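Local coordinates for protein Trypsin/chymotrypsin inhibitor (PDB 5YCZ) that inhibits the serine proteases trypsin and alpha-chymotrypsin as a homodimeric Kunitz-type (I3 family) inhibitor with a beta-trefoil fold, at residues 30-35 and 80-85; 58-61 and 67-70; 88-93 and 131-136. One frame throughout, in Å; residues are numbered along the deposited sequence.

Interaction 1: residues 30-35 and 80-85; sequences LTLAAP and EPTRCP
The guanidinium of Arg83 turns an edge toward the backbone of 30-35: the carbonyl of Ala34 lies near its plane, beside NH2, while the carbonyl of Pro35 comes in obliquely. Arg83 NH2 donates a weak hydrogen bond to Pro35 O, 3.1 Å away and bent to 120° at the hydrogen. Ala34 O is nearer to Arg83 NH2, at 2.9 Å, but the angle is too poor for a hydrogen bond. The small side chain of Ala34 lets the group settle close, CB lying 3.6 Å from Arg83 NH2. CG of Arg83 lies between the backbone N and the carbonyl carbon (chi1 68°), and from there the chain runs extended to NE. The stronger partner is Ser38 O, which accepts a hydrogen bond from NH1.

In this beta-trefoil inhibitor the contact ties the edge strand 30-33 and its exit to the long loop that follows strand 74-77, where Cys84 is joined to Cys39 by a disulfide. Nearer the strand a methyl meets a hydroxyl at about a right angle, Leu32 CD1 packing 3.8 Å from Thr82 OG1. Leucine has the length to span backbones whose CA atoms, in Leu32 and Thr82, are 8.8 Å apart, and it also packs on Phe78.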
ATOM      1  N   LEU A  30      -3.639 -13.563  -6.763  1.00 24.14           N
ATOM      2  CA  LEU A  30      -3.595 -12.301  -7.497  1.00 24.37           C
ATOM      3  C   LEU A  30      -2.263 -11.586  -7.292  1.00 23.37           C
ATOM      4  O   LEU A  30      -1.607 -11.740  -6.258  1.00 26.97           O
ATOM      5  CB  LEU A  30      -4.745 -11.377  -7.087  1.00 18.97           C
ATOM      6  CG  LEU A  30      -6.130 -12.026  -7.099  1.00 22.29           C
ATOM      7  CD1 LEU A  30      -7.254 -11.011  -6.920  1.00 21.13           C
ATOM      8  CD2 LEU A  30      -6.330 -12.754  -8.382  1.00 24.97           C
ATOM      9  N   THR A  31      -1.879 -10.792  -8.289  1.00 20.03           N
ATOM     10  CA  THR A  31      -0.628 -10.046  -8.289  1.00 20.67           C
ATOM     11  C   THR A  31      -0.792  -8.844  -9.235  1.00 20.35           C
ATOM     12  O   THR A  31      -1.915  -8.466  -9.593  1.00 16.51           O
ATOM     13  CB  THR A  31       0.541 -10.983  -8.657  1.00 24.66           C
ATOM     14  OG1 THR A  31       1.802 -10.281  -8.614  1.00 20.31           O
ATOM     15  CG2 THR A  31       0.330 -11.601 -10.038  1.00 18.25           C
ATOM     16  N   LEU A  32       0.331  -8.239  -9.618  1.00 17.22           N
ATOM     17  CA  LEU A  32       0.381  -7.047 -10.449  1.00 16.27           C
ATOM     18  C   LEU A  32       1.268  -7.341 -11.649  1.00 16.73           C
ATOM     19  O   LEU A  32       2.333  -7.933 -11.487  1.00 20.42           O
ATOM     20  CB  LEU A  32       0.952  -5.864  -9.667  1.00 15.95           C
ATOM     21  CG  LEU A  32       0.084  -5.302  -8.549  1.00 17.72           C
ATOM     22  CD1 LEU A  32       0.697  -4.055  -7.907  1.00 15.15           C
ATOM     23  CD2 LEU A  32      -1.280  -4.988  -9.137  1.00 20.39           C
ATOM     24  N   ALA A  33       0.846  -6.930 -12.847  1.00 16.52           N
ATOM     25  CA  ALA A  33       1.599  -7.271 -14.052  1.00 17.39           C
ATOM     26  C   ALA A  33       1.477  -6.195 -15.124  1.00 21.83           C
ATOM     27  O   ALA A  33       0.445  -5.533 -15.256  1.00 21.53           O
ATOM     28  CB  ALA A  33       1.141  -8.604 -14.656  1.00 15.78           C
ATOM     29  N   ALA A  34       2.545  -6.056 -15.911  1.00 27.87           N
ATOM     30  CA  ALA A  34       2.578  -5.282 -17.147  1.00 27.00           C
ATOM     31  C   ALA A  34       3.883  -5.635 -17.856  1.00 28.33           C
ATOM     32  O   ALA A  34       4.834  -6.071 -17.199  1.00 27.59           O
ATOM     33  CB  ALA A  34       2.473  -3.778 -16.871  1.00 26.72           C
ATOM     34  N   PRO A  35       3.975  -5.493 -19.176  1.00 30.80           N
ATOM     35  CA  PRO A  35       5.238  -5.817 -19.844  1.00 34.01           C
ATOM     36  C   PRO A  35       6.357  -4.942 -19.313  1.00 35.56           C
ATOM     37  O   PRO A  35       6.131  -3.937 -18.633  1.00 31.03           O
ATOM     38  CB  PRO A  35       4.955  -5.533 -21.322  1.00 34.40           C
ATOM     39  CG  PRO A  35       3.444  -5.605 -21.431  1.00 38.95           C
ATOM     40  CD  PRO A  35       2.935  -5.070 -20.132  1.00 33.13           C
ATOM     41  N   GLU A  80       2.173  -2.868  -1.056  1.00 27.01           N
ATOM     42  CA  GLU A  80       3.607  -3.027  -1.226  1.00 29.96           C
ATOM     43  C   GLU A  80       4.091  -1.980  -2.209  1.00 26.18           C
ATOM     44  O   GLU A  80       3.292  -1.400  -2.953  1.00 29.44           O
ATOM     45  CB  GLU A  80       3.995  -4.434  -1.709  1.00 26.51           C
ATOM     46  CG  GLU A  80       3.086  -5.025  -2.740  1.00 28.61           C
ATOM     47  CD  GLU A  80       3.453  -6.468  -3.046  1.00 45.99           C
ATOM     48  OE1 GLU A  80       4.334  -6.689  -3.911  1.00 43.62           O
ATOM     49  OE2 GLU A  80       2.873  -7.384  -2.404  1.00 53.20           O
ATOM     50  N   PRO A  81       5.381  -1.684  -2.216  1.00 26.68           N
ATOM     51  CA  PRO A  81       5.901  -0.801  -3.244  1.00 25.06           C
ATOM     52  C   PRO A  81       5.954  -1.558  -4.551  1.00 26.00           C
ATOM     53  O   PRO A  81       5.835  -2.788  -4.624  1.00 22.32           O
ATOM     54  CB  PRO A  81       7.297  -0.409  -2.750  1.00 20.40           C
ATOM     55  CG  PRO A  81       7.337  -0.833  -1.339  1.00 21.68           C
ATOM     56  CD  PRO A  81       6.438  -2.038  -1.255  1.00 25.47           C
ATOM     57  N   THR A  82       6.194  -0.775  -5.587  1.00 25.79           N
ATOM     58  CA  THR A  82       5.939  -1.179  -6.945  1.00 21.82           C
ATOM     59  C   THR A  82       6.910  -0.404  -7.804  1.00 23.46           C
ATOM     60  O   THR A  82       7.414   0.646  -7.394  1.00 24.45           O
ATOM     61  CB  THR A  82       4.472  -0.890  -7.265  1.00 22.92           C
ATOM     62  OG1 THR A  82       3.653  -1.939  -6.733  1.00 29.80           O
ATOM     63  CG2 THR A  82       4.212  -0.695  -8.715  1.00 24.22           C
ATOM     64  N   ARG A  83       7.190  -0.937  -8.988  1.00 21.26           N
ATOM     65  CA  ARG A  83       8.031  -0.245  -9.953  1.00 22.37           C
ATOM     66  C   ARG A  83       7.336   0.922 -10.647  1.00 22.28           C
ATOM     67  O   ARG A  83       7.987   1.640 -11.419  1.00 23.13           O
ATOM     68  CB  ARG A  83       8.534  -1.240 -11.009  1.00 25.21           C
ATOM     69  CG  ARG A  83       7.460  -1.791 -11.937  1.00 20.97           C
ATOM     70  CD  ARG A  83       8.127  -2.369 -13.172  1.00 28.61           C
ATOM     71  NE  ARG A  83       7.308  -3.324 -13.906  1.00 28.54           N
ATOM     72  CZ  ARG A  83       6.558  -2.998 -14.945  1.00 29.25           C
ATOM     73  NH1 ARG A  83       6.524  -1.731 -15.343  1.00 24.90           N
ATOM     74  NH2 ARG A  83       5.846  -3.938 -15.571  1.00 30.44           N
ATOM     75  N   CYS A  84       6.043   1.122 -10.418  1.00 21.57           N
ATOM     76  CA  CYS A  84       5.267   2.186 -11.028  1.00 22.01           C
ATOM     77  C   CYS A  84       4.806   3.160  -9.955  1.00 22.25           C
ATOM     78  O   CYS A  84       4.653   2.787  -8.789  1.00 22.04           O
ATOM     79  CB  CYS A  84       4.045   1.650 -11.779  1.00 23.20           C
ATOM     80  SG  CYS A  84       4.427   0.658 -13.268  1.00 30.10           S
ATOM     81  N   PRO A  85       4.607   4.428 -10.317  1.00 26.78           N
ATOM     82  CA  PRO A  85       4.340   5.463  -9.315  1.00 24.56           C
ATOM     83  C   PRO A  85       2.886   5.592  -8.897  1.00 27.99           C
ATOM     84  O   PRO A  85       2.607   6.299  -7.907  1.00 25.00           O
ATOM     85  CB  PRO A  85       4.788   6.724 -10.045  1.00 22.58           C
ATOM     86  CG  PRO A  85       4.378   6.436 -11.471  1.00 17.79           C
ATOM     87  CD  PRO A  85       4.773   5.005 -11.663  1.00 24.26           C
TER

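Interaction 2: residues 58-61 and 67-70; sequences FFPE and TVQE
The end of strand 55-60 and the loop 67-70 come closest at Pro60 and Val68, whose CA atoms are 6.0 Å apart, yet no hydrogen bond crosses between them. Val68 does most of the work through a single methyl. With CG1 anti to the backbone N (chi1 153°), Val68 CG2 is the branch that reaches the strand, where it lies 3.8 Å from Phe58 CB and 4.0 Å from Pro60 CG. It sits against two residues on the same side of the strand, Phe59 between them pointing the other way. A beta-branched valine suits this place, carrying its methyls close to an extended backbone. The contact ties a beta-trefoil strand to the loop that follows it, Phe58 being close to Leu56 of the predicted reactive bond.

The proline ring and the valine cross obliquely, and Pro60 CG also lies 3.6 Å from Thr67 O. Proline offers a rigid apolar surface and has no amide hydrogen needing a partner. Phe58 touches Val68 only with its CB, because its ring leads away to meet Phe178 with planes nearly perpendicular.

Backbone bonds of Val68 to Val4 and Leu12 fasten the loop to the N-terminal region. Strand 55-60 lies between strands 74-77 and 18-22 in a four-stranded antiparallel sheet, and both Phe58 and Val68 pack on 74-77, through Ile76 and Leu74.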
ATOM      1  N   PHE A  58      -7.905  -4.743   2.615  1.00 26.51           N
ATOM      2  CA  PHE A  58      -9.214  -4.186   2.302  1.00 25.64           C
ATOM      3  C   PHE A  58      -9.584  -3.072   3.267  1.00 30.58           C
ATOM      4  O   PHE A  58      -9.234  -3.101   4.447  1.00 34.47           O
ATOM      5  CB  PHE A  58     -10.284  -5.248   2.357  1.00 22.01           C
ATOM      6  CG  PHE A  58      -9.934  -6.463   1.590  1.00 26.72           C
ATOM      7  CD1 PHE A  58     -10.253  -6.557   0.246  1.00 24.15           C
ATOM      8  CD2 PHE A  58      -9.250  -7.506   2.198  1.00 26.14           C
ATOM      9  CE1 PHE A  58      -9.916  -7.682  -0.477  1.00 25.93           C
ATOM     10  CE2 PHE A  58      -8.910  -8.633   1.494  1.00 25.59           C
ATOM     11  CZ  PHE A  58      -9.237  -8.730   0.149  1.00 28.85           C
ATOM     12  N   PHE A  59     -10.333  -2.099   2.745  1.00 28.87           N
ATOM     13  CA  PHE A  59     -10.628  -0.863   3.458  1.00 30.21           C
ATOM     14  C   PHE A  59     -12.094  -0.524   3.232  1.00 32.66           C
ATOM     15  O   PHE A  59     -12.445   0.082   2.208  1.00 30.33           O
ATOM     16  CB  PHE A  59      -9.716   0.268   2.989  1.00 31.38           C
ATOM     17  CG  PHE A  59      -8.271  -0.006   3.245  1.00 29.83           C
ATOM     18  CD1 PHE A  59      -7.521  -0.740   2.339  1.00 27.19           C
ATOM     19  CD2 PHE A  59      -7.668   0.434   4.418  1.00 29.08           C
ATOM     20  CE1 PHE A  59      -6.172  -1.020   2.595  1.00 30.22           C
ATOM     21  CE2 PHE A  59      -6.331   0.164   4.691  1.00 26.99           C
ATOM     22  CZ  PHE A  59      -5.577  -0.558   3.776  1.00 32.61           C
ATOM     23  N   PRO A  60     -12.976  -0.913   4.153  1.00 34.66           N
ATOM     24  CA  PRO A  60     -14.393  -0.600   3.983  1.00 31.34           C
ATOM     25  C   PRO A  60     -14.580   0.900   3.889  1.00 32.51           C
ATOM     26  O   PRO A  60     -13.942   1.663   4.615  1.00 36.79           O
ATOM     27  CB  PRO A  60     -15.034  -1.166   5.252  1.00 33.96           C
ATOM     28  CG  PRO A  60     -14.030  -2.095   5.810  1.00 35.50           C
ATOM     29  CD  PRO A  60     -12.710  -1.539   5.454  1.00 32.04           C
ATOM     30  N   GLU A  61     -15.439   1.325   2.965  1.00 29.21           N
ATOM     31  CA  GLU A  61     -15.692   2.753   2.830  1.00 31.03           C
ATOM     32  C   GLU A  61     -16.329   3.332   4.084  1.00 39.60           C
ATOM     33  O   GLU A  61     -16.216   4.542   4.317  1.00 38.48           O
ATOM     34  CB  GLU A  61     -16.583   3.032   1.627  1.00 32.21           C
ATOM     35  CG  GLU A  61     -15.837   3.154   0.319  1.00 32.70           C
ATOM     36  CD  GLU A  61     -16.594   3.992  -0.706  1.00 33.87           C
ATOM     37  OE1 GLU A  61     -16.071   5.057  -1.100  1.00 29.72           O
ATOM     38  OE2 GLU A  61     -17.706   3.582  -1.119  1.00 33.41           O
ATOM     39  N   THR A  67     -14.299  -4.625  10.285  1.00 44.08           N
ATOM     40  CA  THR A  67     -14.319  -5.866   9.540  1.00 40.06           C
ATOM     41  C   THR A  67     -14.933  -5.559   8.184  1.00 43.74           C
ATOM     42  O   THR A  67     -15.592  -4.528   8.008  1.00 48.26           O
ATOM     43  CB  THR A  67     -15.134  -6.940  10.274  1.00 49.49           C
ATOM     44  OG1 THR A  67     -16.530  -6.641  10.162  1.00 50.07           O
ATOM     45  CG2 THR A  67     -14.774  -6.980  11.746  1.00 50.16           C
ATOM     46  N   VAL A  68     -14.714  -6.435   7.215  1.00 40.75           N
ATOM     47  CA  VAL A  68     -15.329  -6.256   5.906  1.00 41.55           C
ATOM     48  C   VAL A  68     -16.700  -6.917   5.912  1.00 44.53           C
ATOM     49  O   VAL A  68     -16.837  -8.084   6.294  1.00 45.25           O
ATOM     50  CB  VAL A  68     -14.442  -6.825   4.792  1.00 39.79           C
ATOM     51  CG1 VAL A  68     -15.293  -7.242   3.593  1.00 35.60           C
ATOM     52  CG2 VAL A  68     -13.460  -5.776   4.365  1.00 40.31           C
ATOM     53  N   GLN A  69     -17.719  -6.173   5.491  1.00 43.99           N
ATOM     54  CA  GLN A  69     -19.077  -6.688   5.417  1.00 42.65           C
ATOM     55  C   GLN A  69     -19.424  -7.081   3.988  1.00 39.97           C
ATOM     56  O   GLN A  69     -19.090  -6.376   3.033  1.00 39.10           O
ATOM     57  CB  GLN A  69     -20.084  -5.652   5.922  1.00 47.24           C
ATOM     58  CG  GLN A  69     -19.943  -5.278   7.396  1.00 46.05           C
ATOM     59  CD  GLN A  69     -20.263  -6.433   8.311  1.00 51.93           C
ATOM     60  OE1 GLN A  69     -21.380  -6.952   8.312  1.00 56.83           O
ATOM     61  NE2 GLN A  69     -19.274  -6.859   9.088  1.00 49.79           N
ATOM     62  N   GLU A  70     -20.100  -8.211   3.856  1.00 40.26           N
ATOM     63  CA  GLU A  70     -20.660  -8.625   2.584  1.00 38.70           C
ATOM     64  C   GLU A  70     -21.546  -7.539   1.983  1.00 36.11           C
ATOM     65  O   GLU A  70     -22.362  -6.924   2.671  1.00 39.04           O
ATOM     66  CB  GLU A  70     -21.483  -9.880   2.807  1.00 44.88           C
ATOM     67  CG  GLU A  70     -21.267 -10.958   1.829  1.00 43.39           C
ATOM     68  CD  GLU A  70     -21.662 -12.261   2.433  1.00 52.09           C
ATOM     69  OE1 GLU A  70     -21.579 -12.346   3.678  1.00 48.34           O
ATOM     70  OE2 GLU A  70     -22.055 -13.183   1.682  1.00 56.27           O
TER

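Interaction 3: residues 88-93 and 131-136; sequences TVWTFD and YQIEVC
Phe92 holds CG anti to its backbone N (chi1 -173°) and Trp90 holds CG beside its own (chi1 -68°), and from these two settings both side chains reach strand 131-135. Across from them, Ile133 has CG1 opposite the carbonyl carbon (chi1 -56°), and an extended second torsion carries CD1 toward the indole. Ile133 CD1 approaches the six-membered ring of Trp90 obliquely, 3.8 Å from Trp90 CZ3 and 4.1 Å from Trp90 CH2. The two side chains cross at about a right angle, so a slender methyl end meets the far end of a broad ring.

Phe92 and Val135 form the second pair, also at about a right angle. Val135 CG1 lies 3.7 Å from Phe92 CB and 3.9 Å from Phe92 CG, at the root of the ring, while its other branch, CG2, comes to 4.2 Å from Phe92 CD1. A short branched valine fits where the backbones are nearer, the CA atoms of Phe92 and Val135 being 7.3 Å apart; the longer isoleucine serves the tryptophan. All four residues are buried, and no hydrogen bond joins the segments.

The contact is part of the apolar interior of the beta-trefoil. Trp90 and Phe92 both pack on Val99 of strand 98-100, which pairs with 91-93 as a hairpin; Ile133 and Val135 rest on Leu155 of the adjacent strand 153-159, and Ile133 also touches Phe116 of strand 116-120.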
ATOM      1  N   THR A  88      -1.258   1.457  -5.657  1.00 20.00           N
ATOM      2  CA  THR A  88      -1.660   0.074  -5.838  1.00 18.02           C
ATOM      3  C   THR A  88      -3.113  -0.177  -5.422  1.00 21.99           C
ATOM      4  O   THR A  88      -3.484  -1.323  -5.135  1.00 24.73           O
ATOM      5  CB  THR A  88      -0.725  -0.834  -5.054  1.00 21.51           C
ATOM      6  OG1 THR A  88      -0.630  -0.346  -3.709  1.00 23.19           O
ATOM      7  CG2 THR A  88       0.656  -0.834  -5.690  1.00 21.73           C
ATOM      8  N   VAL A  89      -3.927   0.874  -5.351  1.00 24.40           N
ATOM      9  CA  VAL A  89      -5.359   0.747  -5.101  1.00 23.01           C
ATOM     10  C   VAL A  89      -6.045   0.317  -6.392  1.00 21.33           C
ATOM     11  O   VAL A  89      -5.838   0.924  -7.445  1.00 21.97           O
ATOM     12  CB  VAL A  89      -5.942   2.078  -4.595  1.00 23.23           C
ATOM     13  CG1 VAL A  89      -7.437   2.050  -4.634  1.00 20.40           C
ATOM     14  CG2 VAL A  89      -5.492   2.356  -3.189  1.00 28.60           C
ATOM     15  N   TRP A  90      -6.873  -0.722  -6.310  1.00 18.97           N
ATOM     16  CA  TRP A  90      -7.596  -1.190  -7.480  1.00 17.49           C
ATOM     17  C   TRP A  90      -8.573  -0.133  -7.961  1.00 18.43           C
ATOM     18  O   TRP A  90      -9.242   0.525  -7.161  1.00 17.30           O
ATOM     19  CB  TRP A  90      -8.389  -2.442  -7.157  1.00 16.74           C
ATOM     20  CG  TRP A  90      -7.640  -3.658  -6.875  1.00 18.99           C
ATOM     21  CD1 TRP A  90      -6.324  -3.780  -6.535  1.00 18.49           C
ATOM     22  CD2 TRP A  90      -8.177  -4.973  -6.892  1.00 18.79           C
ATOM     23  NE1 TRP A  90      -6.014  -5.102  -6.338  1.00 18.44           N
ATOM     24  CE2 TRP A  90      -7.137  -5.853  -6.554  1.00 16.45           C
ATOM     25  CE3 TRP A  90      -9.445  -5.492  -7.169  1.00 17.64           C
ATOM     26  CZ2 TRP A  90      -7.318  -7.215  -6.488  1.00 19.60           C
ATOM     27  CZ3 TRP A  90      -9.633  -6.842  -7.100  1.00 19.25           C
ATOM     28  CH2 TRP A  90      -8.574  -7.699  -6.764  1.00 22.75           C
ATOM     29  N   THR A  91      -8.698  -0.016  -9.275  1.00 15.64           N
ATOM     30  CA  THR A  91      -9.751   0.795  -9.859  1.00 18.48           C
ATOM     31  C   THR A  91     -10.155   0.113 -11.151  1.00 17.76           C
ATOM     32  O   THR A  91      -9.339  -0.553 -11.798  1.00 15.47           O
ATOM     33  CB  THR A  91      -9.295   2.252 -10.087  1.00 19.10           C
ATOM     34  OG1 THR A  91     -10.325   3.007 -10.755  1.00 22.81           O
ATOM     35  CG2 THR A  91      -8.010   2.285 -10.907  1.00 15.79           C
ATOM     36  N   PHE A  92     -11.422   0.222 -11.502  1.00 18.61           N
ATOM     37  CA  PHE A  92     -11.894  -0.451 -12.704  1.00 23.60           C
ATOM     38  C   PHE A  92     -11.815   0.527 -13.861  1.00 21.14           C
ATOM     39  O   PHE A  92     -12.567   1.504 -13.900  1.00 24.89           O
ATOM     40  CB  PHE A  92     -13.313  -0.986 -12.538  1.00 23.06           C
ATOM     41  CG  PHE A  92     -13.755  -1.831 -13.699  1.00 22.32           C
ATOM     42  CD1 PHE A  92     -13.261  -3.115 -13.856  1.00 21.30           C
ATOM     43  CD2 PHE A  92     -14.637  -1.331 -14.643  1.00 19.49           C
ATOM     44  CE1 PHE A  92     -13.646  -3.895 -14.925  1.00 21.51           C
ATOM     45  CE2 PHE A  92     -15.019  -2.096 -15.724  1.00 22.12           C
ATOM     46  CZ  PHE A  92     -14.526  -3.388 -15.868  1.00 22.03           C
ATOM     47  N   ASP A  93     -10.889   0.281 -14.787  1.00 19.86           N
ATOM     48  CA  ASP A  93     -10.781   1.082 -16.007  1.00 20.55           C
ATOM     49  C   ASP A  93     -11.931   0.667 -16.911  1.00 24.92           C
ATOM     50  O   ASP A  93     -11.932  -0.436 -17.467  1.00 20.17           O
ATOM     51  CB  ASP A  93      -9.423   0.870 -16.671  1.00 27.40           C
ATOM     52  CG  ASP A  93      -9.227   1.711 -17.968  1.00 30.68           C
ATOM     53  OD1 ASP A  93     -10.194   2.310 -18.480  1.00 35.63           O
ATOM     54  OD2 ASP A  93      -8.087   1.761 -18.491  1.00 28.89           O
ATOM     55  N   TYR A 131     -16.140 -16.564  -2.198  1.00 42.18           N
ATOM     56  CA  TYR A 131     -16.606 -15.216  -2.439  1.00 35.79           C
ATOM     57  C   TYR A 131     -16.294 -14.824  -3.869  1.00 35.75           C
ATOM     58  O   TYR A 131     -15.571 -15.512  -4.598  1.00 32.45           O
ATOM     59  CB  TYR A 131     -15.992 -14.232  -1.442  1.00 40.64           C
ATOM     60  CG  TYR A 131     -16.321 -14.553   0.003  1.00 43.37           C
ATOM     61  CD1 TYR A 131     -17.397 -13.944   0.643  1.00 41.55           C
ATOM     62  CD2 TYR A 131     -15.556 -15.470   0.730  1.00 44.55           C
ATOM     63  CE1 TYR A 131     -17.706 -14.242   1.964  1.00 46.52           C
ATOM     64  CE2 TYR A 131     -15.862 -15.776   2.054  1.00 48.63           C
ATOM     65  CZ  TYR A 131     -16.938 -15.162   2.660  1.00 45.84           C
ATOM     66  OH  TYR A 131     -17.239 -15.461   3.961  1.00 50.53           O
ATOM     67  N   GLN A 132     -16.890 -13.719  -4.278  1.00 37.51           N
ATOM     68  CA  GLN A 132     -16.524 -13.041  -5.506  1.00 31.37           C
ATOM     69  C   GLN A 132     -16.367 -11.554  -5.203  1.00 33.76           C
ATOM     70  O   GLN A 132     -16.755 -11.071  -4.132  1.00 27.28           O
ATOM     71  CB  GLN A 132     -17.573 -13.252  -6.591  1.00 28.03           C
ATOM     72  CG  GLN A 132     -18.141 -14.633  -6.664  1.00 34.93           C
ATOM     73  CD  GLN A 132     -19.557 -14.596  -7.178  1.00 39.79           C
ATOM     74  OE1 GLN A 132     -20.256 -13.590  -7.015  1.00 32.16           O
ATOM     75  NE2 GLN A 132     -19.992 -15.684  -7.813  1.00 39.34           N
ATOM     76  N   ILE A 133     -15.791 -10.824  -6.159  1.00 29.03           N
ATOM     77  CA  ILE A 133     -15.658  -9.376  -6.078  1.00 21.78           C
ATOM     78  C   ILE A 133     -16.558  -8.748  -7.123  1.00 23.76           C
ATOM     79  O   ILE A 133     -16.596  -9.188  -8.279  1.00 22.12           O
ATOM     80  CB  ILE A 133     -14.211  -8.934  -6.284  1.00 24.32           C
ATOM     81  CG1 ILE A 133     -13.338  -9.662  -5.263  1.00 28.05           C
ATOM     82  CG2 ILE A 133     -14.113  -7.413  -6.199  1.00 20.41           C
ATOM     83  CD1 ILE A 133     -12.033  -8.969  -4.991  1.00 26.65           C
ATOM     84  N   GLU A 134     -17.288  -7.728  -6.717  1.00 25.90           N
ATOM     85  CA  GLU A 134     -18.139  -6.997  -7.626  1.00 25.25           C
ATOM     86  C   GLU A 134     -17.585  -5.600  -7.772  1.00 24.80           C
ATOM     87  O   GLU A 134     -17.009  -5.058  -6.827  1.00 29.54           O
ATOM     88  CB  GLU A 134     -19.565  -6.948  -7.112  1.00 28.70           C
ATOM     89  CG  GLU A 134     -20.266  -8.287  -7.248  1.00 40.43           C
ATOM     90  CD  GLU A 134     -21.743  -8.121  -7.489  1.00 48.23           C
ATOM     91  OE1 GLU A 134     -22.132  -7.861  -8.660  1.00 47.50           O
ATOM     92  OE2 GLU A 134     -22.502  -8.230  -6.497  1.00 49.94           O
ATOM     93  N   VAL A 135     -17.739  -5.042  -8.969  1.00 21.20           N
ATOM     94  CA  VAL A 135     -17.436  -3.643  -9.250  1.00 23.59           C
ATOM     95  C   VAL A 135     -18.689  -2.820  -8.955  1.00 25.12           C
ATOM     96  O   VAL A 135     -19.691  -2.943  -9.661  1.00 29.42           O
ATOM     97  CB  VAL A 135     -16.998  -3.473 -10.706  1.00 23.82           C
ATOM     98  CG1 VAL A 135     -16.429  -2.092 -10.936  1.00 22.67           C
ATOM     99  CG2 VAL A 135     -16.015  -4.569 -11.074  1.00 21.73           C
ATOM    100  N   CYS A 136     -18.659  -1.979  -7.920  1.00 25.74           N
ATOM    101  CA  CYS A 136     -19.869  -1.262  -7.495  1.00 33.47           C
ATOM    102  C   CYS A 136     -19.609   0.232  -7.365  1.00 25.55           C
ATOM    103  O   CYS A 136     -19.344   0.737  -6.273  1.00 24.58           O
ATOM    104  CB  CYS A 136     -20.414  -1.816  -6.176  1.00 34.74           C
ATOM    105  SG  CYS A 136     -21.013  -3.522  -6.256  1.00 57.80           S
TER

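Interaction 2 is nested in sequence within the loop that interaction 1 closes, and interaction 3 opens only afterwards. Interactions 1 and 3 have centres about 16 Å apart and touch: Thr88 CG2 packs on Thr82 OG1, and Trp90 CH2 on Leu30 CD1. Their strands 30-33 and 131-135 belong to one six-stranded antiparallel sheet, the former at its edge. Interaction 2, whose strand 55-60 pairs with 74-77 and 18-22, is centred about 13 Å from interaction 3 and 23 Å from interaction 1, touching neither. Interaction 3 lies near the chain centre, interaction 2 is buried farther out, and interaction 1 is at the surface. Interactions 2 and 3 both approach the side chain of Leu56, so they probably help to support the predicted reactive bond.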